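Side-chain contacts in cellulose 1,4-beta-cellobiosidase (Thermobifida fusca, PDB 4JJJ), which probably hydrolyses cellulose to cellobiose, the chain here being the glycoside hydrolase family 48 catalytic domain of a longer cellulase with a cellulose-binding module: residues K507-Y512 against E526-A531; Y511-K514 against T520-A523; N412-F417 against V499-A504. The protein carries 1 engineered substitution. All coordinates share one frame; numbering follows the deposited sequence.

Contact 1: residues K507-Y512 against E526-A531; sequences KTLMYY and EGLLDA. With ZN (zinc ion), chain S; NA (sodium ion), chain J.
Consecutive helices 499-516 and 519-533 form a helical hairpin, and Met510 and Leu529 meet inside it. Their side chains reach toward each other tip to tip, Met510 SD lying 4.0 Å from Leu529 CD1. The Met510 chain is extended as far as the sulfur and then bends. The bend at chi3 (-60°) lays the end of the chain beside the leucine; SD is the nearest atom to CD1, and CE is only slightly farther off. Beside this pair, Leu509 CD1 and Leu528 CD1 make a looser methyl-to-methyl contact at 4.4 Å. All four residues are buried, and the contact is wholly apolar. Leu509 also packs on Val445 of helix 435-450, and Leu528 on Thr452 and Val454. The leucine pair is thus part of a wider hydrophobic layer.

The same turns of helix 519-533 carry metal sites on their outer side. Glu526 OE2 binds the zinc ion at 1.9 Å, and NE2 of His633 from helix 620-637 is a second ligand. Water 1 donates to both O and OE1 of Glu526, which ties the carboxylate back to its own backbone. That water also binds the sodium ion, and so links the glutamate to the sodium site. Asp530 grips the sodium unevenly, with OD1 at 2.4 Å and OD2 at 2.9 Å, and waters 3, 4 and 5 bind it as well. Apolar residues between neighbouring helices, with polar ones turned outward, fit the (alpha/alpha)6 barrel of family 48 glycoside hydrolases.

Contact 2: residues Y511-K514 against T520-A523; sequences YYAK and TALA
The Tyr512 ring carbon CG stands anti to the backbone N, with chi1 at 175°, and this swings the ring toward Ala521 on the next helix. The Ala521 methyl sits at the edge of the tyrosine ring, in its plane, with CB 3.9 Å from Tyr512 CD2. It therefore meets the rim of the ring. Leu522, by contrast, meets Ala513 through its CB and its backbone N.

The CB of Ala513 is directed toward helix 519-533. It lies 3.9 Å from Leu522 CB and just as near to Leu522 N. The methyls Ala513 CB and Ala521 CB also meet, at 4.3 Å. Small side chains let the backbones come close here, and the CA atoms of Ala513 and Leu522 are 5.6 Å apart. This is the turn end of the helical hairpin. Asp518 accepts a hydrogen bond from Ala521 N through OD2, near the start of the second helix.

Leu441 and Val445 of helix 435-450 also touch Tyr512. The phenol OH bonds to OD1 of Asp442, a calcium ligand, so it stands in the second shell of that metal. The chemistry divides the tyrosine: its carbon rim joins the apolar packing, while its hydroxyl is satisfied by Asp442 and probably steadies the carboxylate's orientation.

Contact 3: residues N412-F417 against V499-A504; sequences NNWFGF and VGVTAA. With BGC (beta-D-glucopyranose), chain B; BGC (beta-D-glucopyranose), chain C.
Trp414 and Val501 pass alongside each other in opposite directions at the sugar-binding cleft of the (alpha/alpha)6 barrel. The valine CG2 meets Trp414 CZ2 at 3.8 Å, approaching the indole obliquely. Phe415 and Val501 also meet at an angle, but here the contact is clear: CG1 lies in the plane of the phenyl ring, at its edge, 3.7 Å from CD2. Val501 therefore spreads its two methyls between two aromatic rings, CG1 to the phenylalanine and CG2 to the tryptophan. Its chi1 of 167° sets CG1 anti to the backbone N and makes this split possible.

The indole is a flat plate with different neighbours on its two faces. Gly416 CA lies 3.3 Å above one face, over its centre. A side chain on this glycine would run into the indole. The opposite face carries two glucose residues of the bound glycan. O3 of the chain B glucose lies over the ring centre, and C5 of the chain C glucose is 3.6 Å from Trp414 CZ3. This is the carbohydrate platform common in cellulases, where sugars lie over an aromatic ring. Replacing Trp414 by an alanine would probably leave both glucose units without the indole face they lie over and open a gap beside Val501 CG2. Trp420 packs edge-to-face with the indole. Glu51, the predicted proton donor, is hydrogen-bonded to the glycan.

Phe417 turns one ring face to Trp414 CE3, and its CZ touches C6 of the chain C glucose at 3.7 Å.

Overall arrangement
All three contacts use helix 499-516. Contact 3 lies at its first turns, beside the bound glycan, and contacts 1 and 2 follow farther along. Contacts 1 and 2 both join this helix to helix 519-533. Their centres are about 7 Å apart, and they touch where Leu509 CB meets Ala521 O at 3.6 Å. Contact 1 is about 13 Å from contact 3, centre to centre, and Leu528 CD2 packs on Thr502 CG2 at 4.0 Å. Contacts 2 and 3 do not touch; their centres are about 18 Å apart. The series thus runs from the sugar cleft, through buried packing beside zinc and sodium sites, to the hairpin turn near a calcium site.

Contact 1: residues K507-Y512 against E526-A531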
ATOM      1  N   LYS A 507      -2.806  13.438  13.652  1.00  5.03           N
ATOM      2  CA  LYS A 507      -1.901  14.254  12.851  1.00  5.35           C
ATOM      3  C   LYS A 507      -2.641  15.126  11.863  1.00  5.74           C
ATOM      4  O   LYS A 507      -2.295  16.304  11.646  1.00  5.70           O
ATOM      5  CB  LYS A 507      -0.874  13.397  12.209  1.00  5.05           C
ATOM      6  CG  LYS A 507       0.218  12.893  13.155  1.00  5.39           C
ATOM      7  CD  LYS A 507       1.276  12.131  12.452  1.00  6.00           C
ATOM      8  CE  LYS A 507       0.839  10.719  12.039  1.00  6.43           C
ATOM      9  NZ  LYS A 507       1.678  10.179  10.892  1.00  7.93           N
ATOM     10  N   THR A 508      -3.592  14.520  11.170  1.00  5.83           N
ATOM     11  CA  THR A 508      -4.336  15.264  10.194  1.00  5.95           C
ATOM     12  C   THR A 508      -4.905  16.529  10.813  1.00  6.50           C
ATOM     13  O   THR A 508      -4.794  17.630  10.241  1.00  6.83           O
ATOM     14  CB  THR A 508      -5.547  14.399   9.644  1.00  5.62           C
ATOM     15  OG1 THR A 508      -4.999  13.283   8.982  1.00  5.13           O
ATOM     16  CG2 THR A 508      -6.332  15.104   8.601  1.00  6.51           C
ATOM     17  N   LEU A 509      -5.488  16.362  11.964  1.00  6.25           N
ATOM     18  CA  LEU A 509      -6.111  17.465  12.694  1.00  6.51           C
ATOM     19  C   LEU A 509      -5.080  18.522  13.178  1.00  6.60           C
ATOM     20  O   LEU A 509      -5.341  19.714  13.093  1.00  6.62           O
ATOM     21  CB  LEU A 509      -6.936  16.921  13.887  1.00  6.81           C
ATOM     22  CG  LEU A 509      -8.184  16.087  13.444  1.00  7.12           C
ATOM     23  CD1 LEU A 509      -8.857  15.439  14.618  1.00  8.39           C
ATOM     24  CD2 LEU A 509      -9.161  16.932  12.687  1.00  8.32           C
ATOM     25  N   MET A 510      -3.940  18.066  13.621  1.00  6.88           N
ATOM     26  CA  MET A 510      -2.870  18.969  14.084  1.00  6.17           C
ATOM     27  C   MET A 510      -2.311  19.814  12.938  1.00  6.86           C
ATOM     28  O   MET A 510      -2.184  21.036  13.127  1.00  6.66           O
ATOM     29  CB  MET A 510      -1.760  18.168  14.746  1.00  7.13           C
ATOM     30  CG  MET A 510      -2.136  17.770  16.194  1.00  7.68           C
ATOM     31  SD  MET A 510      -0.729  17.096  17.093  1.00  9.58           S
ATOM     32  CE  MET A 510      -0.242  15.663  16.127  1.00  9.43           C
ATOM     33  N   TYR A 511      -1.962  19.200  11.810  1.00  6.23           N
ATOM     34  CA  TYR A 511      -1.419  19.975  10.661  1.00  6.51           C
ATOM     35  C   TYR A 511      -2.430  20.986  10.243  1.00  6.99           C
ATOM     36  O   TYR A 511      -2.107  22.171   9.905  1.00  7.73           O
ATOM     37  CB  TYR A 511      -0.984  19.029   9.527  1.00  6.11           C
ATOM     38  CG  TYR A 511       0.280  18.282   9.809  1.00  5.96           C
ATOM     39  CD1 TYR A 511       0.246  16.938  10.089  1.00  6.23           C
ATOM     40  CD2 TYR A 511       1.520  18.900   9.718  1.00  6.30           C
ATOM     41  CE1 TYR A 511       1.443  16.267  10.313  1.00  7.52           C
ATOM     42  CE2 TYR A 511       2.714  18.275   9.952  1.00  6.76           C
ATOM     43  CZ  TYR A 511       2.704  16.950  10.298  1.00  7.18           C
ATOM     44  OH  TYR A 511       3.826  16.200  10.492  1.00  7.86           O
ATOM     45  N   TYR A 512      -3.704  20.556  10.134  1.00  7.52           N
ATOM     46  CA  TYR A 512      -4.759  21.482   9.747  1.00  6.86           C
ATOM     47  C   TYR A 512      -4.951  22.624  10.738  1.00  7.90           C
ATOM     48  O   TYR A 512      -5.095  23.798  10.346  1.00  8.10           O
ATOM     49  CB  TYR A 512      -6.062  20.723   9.635  1.00  7.10           C
ATOM     50  CG  TYR A 512      -7.277  21.605   9.353  1.00  7.00           C
ATOM     51  CD1 TYR A 512      -7.485  22.207   8.090  1.00  7.65           C
ATOM     52  CD2 TYR A 512      -8.221  21.762  10.338  1.00  7.64           C
ATOM     53  CE1 TYR A 512      -8.644  23.006   7.834  1.00  8.01           C
ATOM     54  CE2 TYR A 512      -9.340  22.586  10.094  1.00  7.74           C
ATOM     55  CZ  TYR A 512      -9.533  23.148   8.855  1.00  8.80           C
ATOM     56  OH  TYR A 512     -10.665  23.841   8.633  1.00 10.27           O
ATOM     57  N   GLU A 526      -5.783  16.786  20.499  1.00  9.91           N
ATOM     58  CA  GLU A 526      -5.153  16.693  21.812  1.00 11.30           C
ATOM     59  C   GLU A 526      -5.820  15.549  22.601  1.00  9.94           C
ATOM     60  O   GLU A 526      -5.119  14.806  23.317  1.00  9.52           O
ATOM     61  CB  GLU A 526      -5.339  17.980  22.603  1.00 12.45           C
ATOM     62  CG  GLU A 526      -4.552  19.165  22.090  1.00 14.31           C
ATOM     63  CD  GLU A 526      -3.045  19.178  22.389  1.00 14.34           C
ATOM     64  OE1 GLU A 526      -2.391  18.135  22.613  1.00 15.01           O
ATOM     65  OE2 GLU A 526      -2.495  20.322  22.413  1.00 13.85           O
ATOM     66  N   GLY A 527      -7.144  15.397  22.477  1.00  9.44           N
ATOM     67  CA  GLY A 527      -7.865  14.317  23.139  1.00  9.12           C
ATOM     68  C   GLY A 527      -7.481  12.937  22.650  1.00 10.07           C
ATOM     69  O   GLY A 527      -7.355  12.014  23.404  1.00  9.24           O
ATOM     70  N   LEU A 528      -7.231  12.840  21.333  1.00  8.94           N
ATOM     71  CA  LEU A 528      -6.695  11.601  20.749  1.00  8.23           C
ATOM     72  C   LEU A 528      -5.271  11.239  21.227  1.00  7.57           C
ATOM     73  O   LEU A 528      -4.986  10.084  21.574  1.00  8.70           O
ATOM     74  CB  LEU A 528      -6.747  11.661  19.228  1.00  8.78           C
ATOM     75  CG  LEU A 528      -8.164  11.741  18.632  1.00  9.00           C
ATOM     76  CD1 LEU A 528      -8.093  11.879  17.146  1.00 11.04           C
ATOM     77  CD2 LEU A 528      -9.007  10.520  19.072  1.00  8.78           C
ATOM     78  N   LEU A 529      -4.387  12.222  21.367  1.00  7.62           N
ATOM     79  CA  LEU A 529      -3.053  11.937  21.845  1.00  8.19           C
ATOM     80  C   LEU A 529      -3.108  11.505  23.334  1.00  9.00           C
ATOM     81  O   LEU A 529      -2.426  10.601  23.735  1.00 10.52           O
ATOM     82  CB  LEU A 529      -2.184  13.195  21.747  1.00  8.82           C
ATOM     83  CG  LEU A 529      -1.850  13.725  20.354  1.00  7.92           C
ATOM     84  CD1 LEU A 529      -0.983  14.991  20.470  1.00  8.02           C
ATOM     85  CD2 LEU A 529      -1.245  12.658  19.514  1.00  8.83           C
ATOM     86  N   ASP A 530      -3.997  12.119  24.110  1.00  9.05           N
ATOM     87  CA  ASP A 530      -4.151  11.696  25.492  1.00 10.30           C
ATOM     88  C   ASP A 530      -4.612  10.248  25.520  1.00  9.11           C
ATOM     89  O   ASP A 530      -4.191   9.475  26.387  1.00  9.71           O
ATOM     90  CB  ASP A 530      -5.210  12.527  26.197  1.00 11.97           C
ATOM     91  CG  ASP A 530      -4.776  13.917  26.544  1.00 17.75           C
ATOM     92  OD1 ASP A 530      -3.588  14.151  26.572  1.00 19.61           O
ATOM     93  OD2 ASP A 530      -5.665  14.771  26.821  1.00 23.80           O
ATOM     94  N   ALA A 531      -5.605   9.935  24.681  1.00  8.70           N
ATOM     95  CA  ALA A 531      -6.156   8.584  24.587  1.00  9.70           C
ATOM     96  C   ALA A 531      -5.100   7.566  24.271  1.00  9.64           C
ATOM     97  O   ALA A 531      -5.014   6.512  24.881  1.00  9.51           O
ATOM     98  CB  ALA A 531      -7.275   8.587  23.556  1.00  9.19           C
TER
HETATM   99 ZN    ZN S 718      -0.665  20.161  23.016  1.00 16.65          ZN
HETATM  100 NA    NA J 709      -3.341  16.522  26.715  1.00 27.91          NA
HETATM  101  O   HOH W   1      -2.850  16.078  24.400  1.00 14.03           O
HETATM  102  O   HOH W   2      -0.478  19.453  24.933  1.00 28.97           O
HETATM  103  O   HOH W   3      -2.295  18.883  26.184  1.00 46.52           O
HETATM  104  O   HOH W   4      -5.018  17.390  26.404  1.00 50.03           O
HETATM  105  O   HOH W   5      -4.373  16.393  28.505  1.00 37.94           O

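Contact 2: residues Y511-K514 against T520-A523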
ATOM      1  N   TYR A 511      -1.962  19.200  11.810  1.00  6.23           N
ATOM      2  CA  TYR A 511      -1.419  19.975  10.661  1.00  6.51           C
ATOM      3  C   TYR A 511      -2.430  20.986  10.243  1.00  6.99           C
ATOM      4  O   TYR A 511      -2.107  22.171   9.905  1.00  7.73           O
ATOM      5  CB  TYR A 511      -0.984  19.029   9.527  1.00  6.11           C
ATOM      6  CG  TYR A 511       0.280  18.282   9.809  1.00  5.96           C
ATOM      7  CD1 TYR A 511       0.246  16.938  10.089  1.00  6.23           C
ATOM      8  CD2 TYR A 511       1.520  18.900   9.718  1.00  6.30           C
ATOM      9  CE1 TYR A 511       1.443  16.267  10.313  1.00  7.52           C
ATOM     10  CE2 TYR A 511       2.714  18.275   9.952  1.00  6.76           C
ATOM     11  CZ  TYR A 511       2.704  16.950  10.298  1.00  7.18           C
ATOM     12  OH  TYR A 511       3.826  16.200  10.492  1.00  7.86           O
ATOM     13  N   TYR A 512      -3.704  20.556  10.134  1.00  7.52           N
ATOM     14  CA  TYR A 512      -4.759  21.482   9.747  1.00  6.86           C
ATOM     15  C   TYR A 512      -4.951  22.624  10.738  1.00  7.90           C
ATOM     16  O   TYR A 512      -5.095  23.798  10.346  1.00  8.10           O
ATOM     17  CB  TYR A 512      -6.062  20.723   9.635  1.00  7.10           C
ATOM     18  CG  TYR A 512      -7.277  21.605   9.353  1.00  7.00           C
ATOM     19  CD1 TYR A 512      -7.485  22.207   8.090  1.00  7.65           C
ATOM     20  CD2 TYR A 512      -8.221  21.762  10.338  1.00  7.64           C
ATOM     21  CE1 TYR A 512      -8.644  23.006   7.834  1.00  8.01           C
ATOM     22  CE2 TYR A 512      -9.340  22.586  10.094  1.00  7.74           C
ATOM     23  CZ  TYR A 512      -9.533  23.148   8.855  1.00  8.80           C
ATOM     24  OH  TYR A 512     -10.665  23.841   8.633  1.00 10.27           O
ATOM     25  N   ALA A 513      -4.918  22.276  12.003  1.00  7.66           N
ATOM     26  CA  ALA A 513      -5.055  23.306  13.042  1.00  8.75           C
ATOM     27  C   ALA A 513      -3.934  24.287  13.037  1.00 10.32           C
ATOM     28  O   ALA A 513      -4.190  25.475  13.270  1.00  9.24           O
ATOM     29  CB  ALA A 513      -5.145  22.641  14.407  1.00  9.13           C
ATOM     30  N   LYS A 514      -2.729  23.800  12.842  1.00  9.78           N
ATOM     31  CA  LYS A 514      -1.542  24.669  12.873  1.00 10.71           C
ATOM     32  C   LYS A 514      -1.713  25.794  11.850  1.00 12.13           C
ATOM     33  O   LYS A 514      -1.471  26.969  12.211  1.00 11.70           O
ATOM     34  CB  LYS A 514      -0.285  23.900  12.659  1.00 12.05           C
ATOM     35  CG  LYS A 514       0.991  24.765  12.669  1.00 13.27           C
ATOM     36  CD  LYS A 514       1.212  25.373  14.008  1.00 14.93           C
ATOM     37  CE  LYS A 514       2.449  26.260  13.973  1.00 20.76           C
ATOM     38  NZ  LYS A 514       2.753  26.691  15.349  1.00 21.52           N
ATOM     39  N   THR A 520     -11.298  23.690  17.297  1.00 14.09           N
ATOM     40  CA  THR A 520     -11.998  22.434  17.505  1.00 15.34           C
ATOM     41  C   THR A 520     -11.118  21.276  17.051  1.00 13.50           C
ATOM     42  O   THR A 520     -11.016  20.229  17.692  1.00 12.19           O
ATOM     43  CB  THR A 520     -13.319  22.413  16.753  1.00 18.55           C
ATOM     44  OG1 THR A 520     -14.104  23.594  17.145  1.00 23.28           O
ATOM     45  CG2 THR A 520     -14.134  21.149  17.080  1.00 19.03           C
ATOM     46  N   ALA A 521     -10.483  21.470  15.906  1.00 12.42           N
ATOM     47  CA  ALA A 521      -9.540  20.464  15.362  1.00 10.79           C
ATOM     48  C   ALA A 521      -8.422  20.166  16.357  1.00  9.97           C
ATOM     49  O   ALA A 521      -8.036  18.991  16.600  1.00  9.55           O
ATOM     50  CB  ALA A 521      -8.977  20.839  14.014  1.00 10.47           C
ATOM     51  N   LEU A 522      -7.796  21.207  16.901  1.00 10.90           N
ATOM     52  CA  LEU A 522      -6.695  20.983  17.813  1.00 11.69           C
ATOM     53  C   LEU A 522      -7.199  20.283  19.084  1.00 10.42           C
ATOM     54  O   LEU A 522      -6.524  19.377  19.583  1.00  9.66           O
ATOM     55  CB  LEU A 522      -6.018  22.277  18.236  1.00 13.62           C
ATOM     56  CG  LEU A 522      -4.742  22.045  19.123  1.00 15.35           C
ATOM     57  CD1 LEU A 522      -3.755  21.030  18.607  1.00 17.70           C
ATOM     58  CD2 LEU A 522      -4.082  23.396  19.359  1.00 18.11           C
ATOM     59  N   ALA A 523      -8.377  20.700  19.556  1.00  9.97           N
ATOM     60  CA  ALA A 523      -8.924  20.047  20.771  1.00 11.21           C
ATOM     61  C   ALA A 523      -9.177  18.563  20.596  1.00 10.50           C
ATOM     62  O   ALA A 523      -8.847  17.750  21.460  1.00  9.82           O
ATOM     63  CB  ALA A 523     -10.131  20.780  21.330  1.00 12.04           C
TER

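Contact 3: residues N412-F417 against V499-A504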
ATOM      1  N   ASN A 412     -12.538   0.811  -0.344  1.00  5.41           N
ATOM      2  CA  ASN A 412     -12.661   2.100   0.299  1.00  5.19           C
ATOM      3  C   ASN A 412     -13.615   2.143   1.505  1.00  5.38           C
ATOM      4  O   ASN A 412     -13.970   3.211   2.027  1.00  5.40           O
ATOM      5  CB  ASN A 412     -13.030   3.245  -0.698  1.00  4.55           C
ATOM      6  CG  ASN A 412     -12.663   4.592  -0.195  1.00  4.96           C
ATOM      7  OD1 ASN A 412     -11.588   4.808   0.414  1.00  4.43           O
ATOM      8  ND2 ASN A 412     -13.575   5.579  -0.477  1.00  4.54           N
ATOM      9  N   ASN A 413     -13.992   0.985   2.034  1.00  5.23           N
ATOM     10  CA  ASN A 413     -14.828   0.954   3.235  1.00  5.64           C
ATOM     11  C   ASN A 413     -13.996   1.237   4.520  1.00  6.21           C
ATOM     12  O   ASN A 413     -14.519   1.566   5.560  1.00  7.61           O
ATOM     13  CB  ASN A 413     -15.508  -0.371   3.288  1.00  6.31           C
ATOM     14  CG  ASN A 413     -16.663  -0.483   2.290  1.00  6.68           C
ATOM     15  OD1 ASN A 413     -16.847   0.346   1.398  1.00  6.84           O
ATOM     16  ND2 ASN A 413     -17.437  -1.566   2.428  1.00  7.67           N
ATOM     17  N   TRP A 414     -12.673   1.017   4.472  1.00  5.75           N
ATOM     18  CA  TRP A 414     -11.816   1.305   5.697  1.00  5.41           C
ATOM     19  C   TRP A 414     -11.532   2.740   5.855  1.00  5.45           C
ATOM     20  O   TRP A 414     -10.958   3.372   4.939  1.00  5.52           O
ATOM     21  CB  TRP A 414     -10.522   0.556   5.475  1.00  5.24           C
ATOM     22  CG  TRP A 414      -9.609   0.668   6.673  1.00  5.24           C
ATOM     23  CD1 TRP A 414      -9.952   0.452   7.998  1.00  5.84           C
ATOM     24  CD2 TRP A 414      -8.194   0.918   6.646  1.00  5.32           C
ATOM     25  NE1 TRP A 414      -8.858   0.642   8.795  1.00  5.62           N
ATOM     26  CE2 TRP A 414      -7.761   0.921   7.999  1.00  5.21           C
ATOM     27  CE3 TRP A 414      -7.298   1.254   5.645  1.00  5.25           C
ATOM     28  CZ2 TRP A 414      -6.429   1.152   8.313  1.00  5.49           C
ATOM     29  CZ3 TRP A 414      -6.010   1.476   5.957  1.00  5.56           C
ATOM     30  CH2 TRP A 414      -5.573   1.440   7.293  1.00  5.11           C
ATOM     31  N   PHE A 415     -11.939   3.300   6.996  1.00  5.32           N
ATOM     32  CA  PHE A 415     -11.650   4.689   7.332  1.00  5.32           C
ATOM     33  C   PHE A 415     -10.172   5.029   7.364  1.00  5.15           C
ATOM     34  O   PHE A 415      -9.867   6.208   7.167  1.00  6.02           O
ATOM     35  CB  PHE A 415     -12.327   5.101   8.621  1.00  5.76           C
ATOM     36  CG  PHE A 415     -12.117   6.509   9.033  1.00  5.89           C
ATOM     37  CD1 PHE A 415     -12.875   7.571   8.508  1.00  6.60           C
ATOM     38  CD2 PHE A 415     -11.161   6.804   9.956  1.00  6.67           C
ATOM     39  CE1 PHE A 415     -12.709   8.877   8.914  1.00  6.49           C
ATOM     40  CE2 PHE A 415     -10.952   8.104  10.367  1.00  6.15           C
ATOM     41  CZ  PHE A 415     -11.754   9.148   9.860  1.00  6.14           C
ATOM     42  N   GLY A 416      -9.339   4.052   7.554  1.00  5.14           N
ATOM     43  CA  GLY A 416      -7.893   4.321   7.547  1.00  5.12           C
ATOM     44  C   GLY A 416      -7.435   5.037   6.303  1.00  4.91           C
ATOM     45  O   GLY A 416      -6.544   5.887   6.360  1.00  4.93           O
ATOM     46  N   PHE A 417      -7.995   4.731   5.129  1.00  4.92           N
ATOM     47  CA  PHE A 417      -7.502   5.383   3.951  1.00  4.89           C
ATOM     48  C   PHE A 417      -7.856   6.859   3.925  1.00  4.58           C
ATOM     49  O   PHE A 417      -7.172   7.676   3.333  1.00  4.59           O
ATOM     50  CB  PHE A 417      -8.089   4.696   2.724  1.00  5.01           C
ATOM     51  CG  PHE A 417      -7.401   3.455   2.276  1.00  5.29           C
ATOM     52  CD1 PHE A 417      -6.021   3.419   2.085  1.00  5.58           C
ATOM     53  CD2 PHE A 417      -8.123   2.308   2.130  1.00  5.94           C
ATOM     54  CE1 PHE A 417      -5.388   2.237   1.616  1.00  5.76           C
ATOM     55  CE2 PHE A 417      -7.501   1.170   1.707  1.00  5.87           C
ATOM     56  CZ  PHE A 417      -6.159   1.140   1.445  1.00  5.90           C
ATOM     57  N   VAL A 499      -5.286   2.036  16.833  1.00  5.29           N
ATOM     58  CA  VAL A 499      -4.337   3.069  17.326  1.00  5.41           C
ATOM     59  C   VAL A 499      -3.619   3.735  16.136  1.00  5.26           C
ATOM     60  O   VAL A 499      -3.178   4.876  16.264  1.00  5.57           O
ATOM     61  CB  VAL A 499      -3.365   2.564  18.388  1.00  5.50           C
ATOM     62  CG1 VAL A 499      -4.180   2.078  19.611  1.00  5.77           C
ATOM     63  CG2 VAL A 499      -2.455   1.460  17.850  1.00  5.80           C
ATOM     64  N   GLY A 500      -3.448   2.986  15.051  1.00  5.67           N
ATOM     65  CA  GLY A 500      -2.790   3.499  13.840  1.00  4.85           C
ATOM     66  C   GLY A 500      -3.672   4.579  13.217  1.00  4.81           C
ATOM     67  O   GLY A 500      -3.226   5.694  12.851  1.00  4.94           O
ATOM     68  N   VAL A 501      -4.944   4.247  13.058  1.00  5.44           N
ATOM     69  CA  VAL A 501      -5.918   5.160  12.482  1.00  5.64           C
ATOM     70  C   VAL A 501      -6.024   6.395  13.396  1.00  5.25           C
ATOM     71  O   VAL A 501      -6.093   7.501  12.939  1.00  5.80           O
ATOM     72  CB  VAL A 501      -7.300   4.467  12.352  1.00  5.85           C
ATOM     73  CG1 VAL A 501      -8.382   5.516  12.042  1.00  6.58           C
ATOM     74  CG2 VAL A 501      -7.216   3.393  11.325  1.00  6.58           C
ATOM     75  N   THR A 502      -6.048   6.154  14.681  1.00  5.30           N
ATOM     76  CA  THR A 502      -6.115   7.213  15.678  1.00  5.60           C
ATOM     77  C   THR A 502      -4.971   8.198  15.491  1.00  5.15           C
ATOM     78  O   THR A 502      -5.171   9.394  15.480  1.00  5.38           O
ATOM     79  CB  THR A 502      -6.219   6.658  17.107  1.00  5.55           C
ATOM     80  OG1 THR A 502      -7.423   5.862  17.197  1.00  6.38           O
ATOM     81  CG2 THR A 502      -6.248   7.780  18.148  1.00  6.17           C
ATOM     82  N   ALA A 503      -3.760   7.695  15.402  1.00  5.52           N
ATOM     83  CA  ALA A 503      -2.586   8.569  15.282  1.00  5.27           C
ATOM     84  C   ALA A 503      -2.615   9.378  13.991  1.00  5.54           C
ATOM     85  O   ALA A 503      -2.295  10.555  14.009  1.00  5.56           O
ATOM     86  CB  ALA A 503      -1.370   7.715  15.433  1.00  5.88           C
ATOM     87  N   ALA A 504      -3.040   8.755  12.877  1.00  5.49           N
ATOM     88  CA  ALA A 504      -3.114   9.472  11.632  1.00  5.83           C
ATOM     89  C   ALA A 504      -4.211  10.530  11.705  1.00  5.89           C
ATOM     90  O   ALA A 504      -4.072  11.632  11.137  1.00  5.38           O
ATOM     91  CB  ALA A 504      -3.376   8.476  10.489  1.00  6.53           C
TER
HETATM   92  C2  BGC B   1      -8.877  -2.894   8.710  0.50  5.92           C
HETATM   93  C3  BGC B   1      -7.631  -3.352   7.960  0.50  5.25           C
HETATM   94  C4  BGC B   1      -6.356  -2.820   8.647  0.50  4.54           C
HETATM   95  C5  BGC B   1      -6.314  -2.988  10.178  0.50  4.76           C
HETATM   96  C6  BGC B   1      -5.215  -2.161  10.851  0.50  4.76           C
HETATM   97  C1  BGC B   1      -8.746  -3.152  10.192  0.50  6.37           C
HETATM   98  O1  BGC B   1      -9.955  -2.608  10.818  0.50  9.23           O
HETATM   99  O2  BGC B   1      -9.971  -3.656   8.099  0.50  5.66           O
HETATM  100  O3  BGC B   1      -7.668  -2.919   6.596  0.50  5.82           O
HETATM  101  O4  BGC B   1      -5.175  -3.439   8.133  0.50  3.63           O
HETATM  102  O5  BGC B   1      -7.549  -2.558  10.750  0.50  5.70           O
HETATM  103  O6  BGC B   1      -5.413  -0.776  10.721  0.50  4.84           O
HETATM  104  C2  BGC C   2      -3.041  -3.245   7.142  0.50  2.90           C
HETATM  105  C3  BGC C   2      -2.153  -2.438   6.198  0.50  2.77           C
HETATM  106  C4  BGC C   2      -2.916  -2.118   4.880  0.50  2.76           C
HETATM  107  C5  BGC C   2      -4.338  -1.564   5.149  0.50  2.74           C
HETATM  108  C6  BGC C   2      -5.112  -1.438   3.858  0.50  2.74           C
HETATM  109  C1  BGC C   2      -4.387  -2.579   7.359  0.50  3.11           C
HETATM  110  O2  BGC C   2      -2.410  -3.361   8.411  0.50  2.92           O
HETATM  111  O3  BGC C   2      -0.952  -3.215   5.965  0.50  2.86           O
HETATM  112  O4  BGC C   2      -2.130  -1.177   4.121  0.50  2.67           O
HETATM  113  O5  BGC C   2      -4.998  -2.452   6.060  0.50  2.90           O
HETATM  114  O6  BGC C   2      -5.198  -2.684   3.193  0.50  2.72           O